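Local coordinates for protein arylalkylamine N-Acetyltransferase like 5b (Aedes aegypti, PDB 4FD4) that probably transfers an acyl group from acyl-coenzyme A, such as acetyl-CoA, to the amine of serotonin or a related arylalkylamine, as a GNAT-family enzyme, at residues Q19-E31 with A68-P80. Numbering follows the deposited sequence.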
loop_
_atom_site.group_PDB
_atom_site.type_symbol
_atom_site.label_atom_id
_atom_site.label_comp_id
_atom_site.label_asym_id
_atom_site.label_seq_id
_atom_site.Cartn_x
_atom_site.Cartn_y
_atom_site.Cartn_z
ATOM N N GLN A 19 -12.108 -9.556 9.944
ATOM C CA GLN A 19 -12.596 -8.193 9.759
ATOM C C GLN A 19 -11.654 -7.395 8.851
ATOM O O GLN A 19 -12.111 -6.593 8.030
ATOM C CB GLN A 19 -12.800 -7.479 11.092
ATOM C CG GLN A 19 -13.895 -8.102 11.951
ATOM C CD GLN A 19 -13.370 -9.219 12.827
ATOM O OE1 GLN A 19 -13.200 -10.355 12.374
ATOM N NE2 GLN A 19 -13.110 -8.903 14.098
ATOM N N VAL A 20 -10.347 -7.627 8.967
ATOM C CA VAL A 20 -9.424 -6.880 8.116
ATOM C C VAL A 20 -9.736 -7.327 6.693
ATOM O O VAL A 20 -9.918 -6.502 5.789
ATOM C CB VAL A 20 -7.947 -7.138 8.492
ATOM C CG1 VAL A 20 -7.005 -6.407 7.535
ATOM C CG2 VAL A 20 -7.674 -6.690 9.949
ATOM N N ARG A 21 -9.905 -8.638 6.520
ATOM C CA ARG A 21 -10.190 -9.161 5.194
ATOM C C ARG A 21 -11.408 -8.408 4.654
ATOM O O ARG A 21 -11.404 -7.901 3.509
ATOM C CB ARG A 21 -10.439 -10.684 5.246
ATOM C CG ARG A 21 -10.364 -11.400 3.886
ATOM C CD ARG A 21 -11.012 -12.803 3.919
ATOM N NE ARG A 21 -10.358 -13.723 4.848
ATOM C CZ ARG A 21 -9.329 -14.512 4.536
ATOM N NH1 ARG A 21 -8.824 -14.497 3.307
ATOM N NH2 ARG A 21 -8.801 -15.319 5.454
ATOM N N GLU A 22 -12.468 -8.318 5.425
ATOM C CA GLU A 22 -13.678 -7.689 4.917
ATOM C C GLU A 22 -13.458 -6.267 4.508
ATOM O O GLU A 22 -13.932 -5.894 3.485
ATOM C CB GLU A 22 -14.845 -7.731 5.891
ATOM C CG GLU A 22 -16.173 -7.209 5.288
ATOM C CD GLU A 22 -16.396 -5.657 5.355
ATOM O OE1 GLU A 22 -15.933 -4.971 6.280
ATOM O OE2 GLU A 22 -17.095 -5.126 4.483
ATOM N N ILE A 23 -12.764 -5.471 5.322
ATOM C CA ILE A 23 -12.635 -4.078 4.931
ATOM C C ILE A 23 -11.846 -4.001 3.622
ATOM O O ILE A 23 -12.166 -3.191 2.731
ATOM C CB ILE A 23 -12.078 -3.163 6.075
ATOM C CG1 ILE A 23 -12.055 -1.694 5.636
ATOM C CG2 ILE A 23 -10.732 -3.658 6.577
ATOM C CD1 ILE A 23 -13.411 -1.010 5.714
ATOM N N LEU A 24 -10.862 -4.892 3.460
ATOM C CA LEU A 24 -10.079 -4.863 2.230
ATOM C C LEU A 24 -10.980 -5.186 1.044
ATOM O O LEU A 24 -10.909 -4.537 0.002
ATOM C CB LEU A 24 -8.895 -5.849 2.278
ATOM C CG LEU A 24 -7.725 -5.476 3.194
ATOM C CD1 LEU A 24 -6.702 -6.628 3.224
ATOM C CD2 LEU A 24 -7.055 -4.167 2.765
ATOM N N HIS A 25 -11.835 -6.186 1.205
ATOM C CA HIS A 25 -12.741 -6.553 0.116
ATOM C C HIS A 25 -13.633 -5.359 -0.227
ATOM O O HIS A 25 -13.963 -5.141 -1.388
ATOM C CB HIS A 25 -13.654 -7.701 0.551
ATOM C CG HIS A 25 -13.134 -9.068 0.240
ATOM N ND1 HIS A 25 -13.770 -9.916 -0.650
ATOM C CD2 HIS A 25 -12.079 -9.758 0.724
ATOM C CE1 HIS A 25 -13.112 -11.059 -0.705
ATOM N NE2 HIS A 25 -12.080 -10.994 0.117
ATOM N N ARG A 26 -14.020 -4.584 0.784
ATOM C CA ARG A 26 -15.148 -3.653 0.604
ATOM C C ARG A 26 -14.730 -2.306 0.034
ATOM O O ARG A 26 -15.365 -1.786 -0.883
ATOM C CB ARG A 26 -15.896 -3.447 1.933
ATOM C CG ARG A 26 -17.300 -2.848 1.787
ATOM C CD ARG A 26 -17.976 -2.641 3.142
ATOM N NE ARG A 26 -17.535 -1.405 3.790
ATOM C CZ ARG A 26 -17.125 -1.313 5.053
ATOM N NH1 ARG A 26 -16.743 -0.133 5.550
ATOM N NH2 ARG A 26 -17.092 -2.394 5.824
ATOM N N ILE A 27 -13.652 -1.748 0.565
ATOM C CA ILE A 27 -13.266 -0.389 0.201
ATOM C C ILE A 27 -11.915 -0.288 -0.490
ATOM O O ILE A 27 -11.611 0.724 -1.120
ATOM C CB ILE A 27 -13.258 0.549 1.426
ATOM C CG1 ILE A 27 -12.151 0.156 2.404
ATOM C CG2 ILE A 27 -14.625 0.548 2.126
ATOM C CD1 ILE A 27 -11.883 1.218 3.466
ATOM N N TYR A 28 -11.092 -1.326 -0.391
ATOM C CA TYR A 28 -9.753 -1.219 -0.974
ATOM C C TYR A 28 -9.651 -1.788 -2.395
ATOM O O TYR A 28 -9.460 -1.042 -3.359
ATOM C CB TYR A 28 -8.692 -1.859 -0.063
ATOM C CG TYR A 28 -7.322 -1.884 -0.716
ATOM C CD1 TYR A 28 -6.641 -0.704 -1.001
ATOM C CD2 TYR A 28 -6.713 -3.085 -1.040
ATOM C CE1 TYR A 28 -5.388 -0.725 -1.614
ATOM C CE2 TYR A 28 -5.464 -3.120 -1.641
ATOM C CZ TYR A 28 -4.808 -1.940 -1.929
ATOM O OH TYR A 28 -3.562 -1.989 -2.529
ATOM N N TYR A 29 -9.772 -3.106 -2.514
ATOM C CA TYR A 29 -9.606 -3.775 -3.808
ATOM C C TYR A 29 -10.503 -3.242 -4.937
ATOM O O TYR A 29 -10.036 -3.046 -6.059
ATOM C CB TYR A 29 -9.758 -5.291 -3.651
ATOM C CG TYR A 29 -8.561 -5.937 -2.975
ATOM C CD1 TYR A 29 -7.300 -5.886 -3.558
ATOM C CD2 TYR A 29 -8.694 -6.604 -1.764
ATOM C CE1 TYR A 29 -6.194 -6.474 -2.939
ATOM C CE2 TYR A 29 -7.600 -7.199 -1.145
ATOM C CZ TYR A 29 -6.354 -7.128 -1.742
ATOM O OH TYR A 29 -5.262 -7.722 -1.131
ATOM N N PRO A 30 -11.791 -2.984 -4.644
ATOM C CA PRO A 30 -12.681 -2.525 -5.723
ATOM C C PRO A 30 -12.263 -1.195 -6.325
ATOM O O PRO A 30 -12.719 -0.827 -7.401
ATOM C CB PRO A 30 -14.035 -2.376 -5.013
ATOM C CG PRO A 30 -13.966 -3.334 -3.870
ATOM C CD PRO A 30 -12.531 -3.262 -3.398
ATOM N N GLU A 31 -11.401 -0.489 -5.639
ATOM C CA GLU A 31 -11.010 0.793 -6.099
ATOM C C GLU A 31 -9.562 0.994 -6.431
ATOM O O GLU A 31 -9.241 1.933 -7.128
ATOM C CB GLU A 31 -11.391 1.835 -5.073
ATOM C CG GLU A 31 -12.864 1.941 -4.857
ATOM C CD GLU A 31 -13.558 2.475 -6.071
ATOM O OE1 GLU A 31 -14.615 1.939 -6.432
ATOM O OE2 GLU A 31 -13.031 3.426 -6.676
ATOM N N ALA A 68 -19.284 2.698 17.743
ATOM C CA ALA A 68 -20.731 2.733 17.925
ATOM C C ALA A 68 -21.450 1.752 16.992
ATOM O O ALA A 68 -22.549 1.289 17.294
ATOM C CB ALA A 68 -21.256 4.144 17.722
ATOM N N ALA A 69 -20.830 1.447 15.855
ATOM C CA ALA A 69 -21.401 0.496 14.909
ATOM C C ALA A 69 -20.633 -0.823 14.902
ATOM O O ALA A 69 -20.983 -1.747 14.162
ATOM C CB ALA A 69 -21.446 1.095 13.515
ATOM N N LYS A 70 -19.600 -0.909 15.740
ATOM C CA LYS A 70 -18.703 -2.070 15.767
ATOM C C LYS A 70 -18.324 -2.463 14.343
ATOM O O LYS A 70 -18.639 -3.566 13.891
ATOM C CB LYS A 70 -19.349 -3.255 16.496
ATOM C CG LYS A 70 -18.350 -4.207 17.181
ATOM C CD LYS A 70 -17.443 -4.919 16.171
ATOM C CE LYS A 70 -15.970 -4.819 16.566
ATOM N NZ LYS A 70 -15.067 -5.213 15.446
ATOM N N LYS A 71 -17.635 -1.556 13.651
ATOM C CA LYS A 71 -17.387 -1.686 12.216
ATOM C C LYS A 71 -16.088 -0.991 11.796
ATOM O O LYS A 71 -15.831 0.147 12.199
ATOM C CB LYS A 71 -18.569 -1.073 11.453
ATOM C CG LYS A 71 -18.357 -0.872 9.960
ATOM C CD LYS A 71 -19.491 -0.029 9.372
ATOM C CE LYS A 71 -19.368 0.110 7.858
ATOM N NZ LYS A 71 -20.510 0.888 7.289
ATOM N N PHE A 72 -15.270 -1.662 10.987
ATOM C CA PHE A 72 -14.096 -1.006 10.429
ATOM C C PHE A 72 -14.548 -0.060 9.306
ATOM O O PHE A 72 -15.463 -0.376 8.540
ATOM C CB PHE A 72 -13.094 -2.028 9.877
ATOM C CG PHE A 72 -12.382 -2.836 10.936
ATOM C CD1 PHE A 72 -12.408 -2.452 12.275
ATOM C CD2 PHE A 72 -11.667 -3.984 10.584
ATOM C CE1 PHE A 72 -11.750 -3.205 13.240
ATOM C CE2 PHE A 72 -11.007 -4.735 11.545
ATOM C CZ PHE A 72 -11.046 -4.352 12.872
ATOM N N ILE A 73 -13.900 1.091 9.195
ATOM C CA ILE A 73 -14.239 2.034 8.141
ATOM C C ILE A 73 -12.984 2.606 7.502
ATOM O O ILE A 73 -13.052 3.464 6.618
ATOM C CB ILE A 73 -15.096 3.196 8.679
ATOM C CG1 ILE A 73 -14.346 3.904 9.808
ATOM C CG2 ILE A 73 -16.439 2.670 9.160
ATOM C CD1 ILE A 73 -14.974 5.208 10.236
ATOM N N GLY A 74 -11.828 2.154 7.973
ATOM C CA GLY A 74 -10.597 2.506 7.286
ATOM C C GLY A 74 -9.516 1.499 7.623
ATOM O O GLY A 74 -9.605 0.818 8.650
ATOM N N VAL A 75 -8.499 1.400 6.780
ATOM C CA VAL A 75 -7.407 0.457 7.066
ATOM C C VAL A 75 -6.132 0.923 6.383
ATOM O O VAL A 75 -6.175 1.542 5.317
ATOM C CB VAL A 75 -7.774 -0.979 6.626
ATOM C CG1 VAL A 75 -8.099 -0.997 5.124
ATOM C CG2 VAL A 75 -6.622 -2.020 6.962
ATOM N N SER A 76 -4.994 0.668 7.026
ATOM C CA SER A 76 -3.696 0.956 6.436
ATOM C C SER A 76 -2.762 -0.199 6.754
ATOM O O SER A 76 -2.660 -0.631 7.900
ATOM C CB SER A 76 -3.102 2.256 6.963
ATOM O OG SER A 76 -1.809 2.460 6.391
ATOM N N ILE A 77 -2.074 -0.683 5.739
ATOM C CA ILE A 77 -1.180 -1.813 5.932
ATOM C C ILE A 77 0.223 -1.409 5.517
ATOM O O ILE A 77 0.441 -0.863 4.425
ATOM C CB ILE A 77 -1.670 -3.050 5.172
ATOM C CG1 ILE A 77 -3.082 -3.404 5.663
ATOM C CG2 ILE A 77 -0.702 -4.223 5.360
ATOM C CD1 ILE A 77 -3.604 -4.714 5.166
ATOM N N ALA A 78 1.166 -1.643 6.421
ATOM C CA ALA A 78 2.556 -1.248 6.195
ATOM C C ALA A 78 3.473 -2.381 6.660
ATOM O O ALA A 78 3.055 -3.260 7.411
ATOM C CB ALA A 78 2.862 0.014 6.956
ATOM N N GLY A 79 4.728 -2.342 6.234
ATOM C CA GLY A 79 5.700 -3.346 6.650
ATOM C C GLY A 79 7.088 -2.822 6.342
ATOM O O GLY A 79 7.222 -1.824 5.633
ATOM N N PRO A 80 8.127 -3.497 6.861
ATOM C CA PRO A 80 9.488 -3.023 6.600
ATOM C C PRO A 80 9.878 -3.317 5.160
ATOM O O PRO A 80 9.389 -4.276 4.570
ATOM C CB PRO A 80 10.346 -3.840 7.579
ATOM C CG PRO A 80 9.545 -5.128 7.795
ATOM C CD PRO A 80 8.084 -4.737 7.654
HETATM O O HOH W 1 -13.159 -6.968 15.972
#
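Lys-70 NZ and Gln-19 NE2 meet through one water, which accepts from both, at 2.6 Å from the lysine nitrogen. One residue on, the extended Lys-71 chain runs roughly perpendicular to Arg-26 and lays CE over one face of its guanidinium, 3.5 Å from NH1. The Phe-72 ring lies beside Gln-19 and Val-20: CE2 approaches Gln-19 CB obliquely at 3.3 Å, while Val-20 N lies at the ring edge. The Phe-72 carbonyl O accepts a fairly straight but long hydrogen bond from Arg-26 NH1 (3.3 Å, 166°), nearly in the guanidinium plane. Ile-23 CD1 packs against the same O at 3.5 Å: CG1 lies anti to the backbone N (chi1 -176°) and the bend at chi2 brings CD1 to the carbonyl. Past the classic bulge of Ile-73 and Gly-74 opposite Ala-64, Val-75 CB meets Ile-23 CG2 at 4.0 Å, the two side chains running alongside in opposite senses. Finally, Ile-77 CD1 touches Leu-24 CD1 at 4.1 Å. The axes of 19-28 and 71-80 cross at -94°, so this part of the helix lies across the strand of the GNAT sheet, and Phe-72, Val-75 and Ile-77 supply its apolar footing. At the polar end, Glu-22 and Asp-135 both form salt bridges with Arg-26, which probably offsets the nearby Lys-71 charge; together with the Phe-72 carbonyl they fix the guanidinium's orientation.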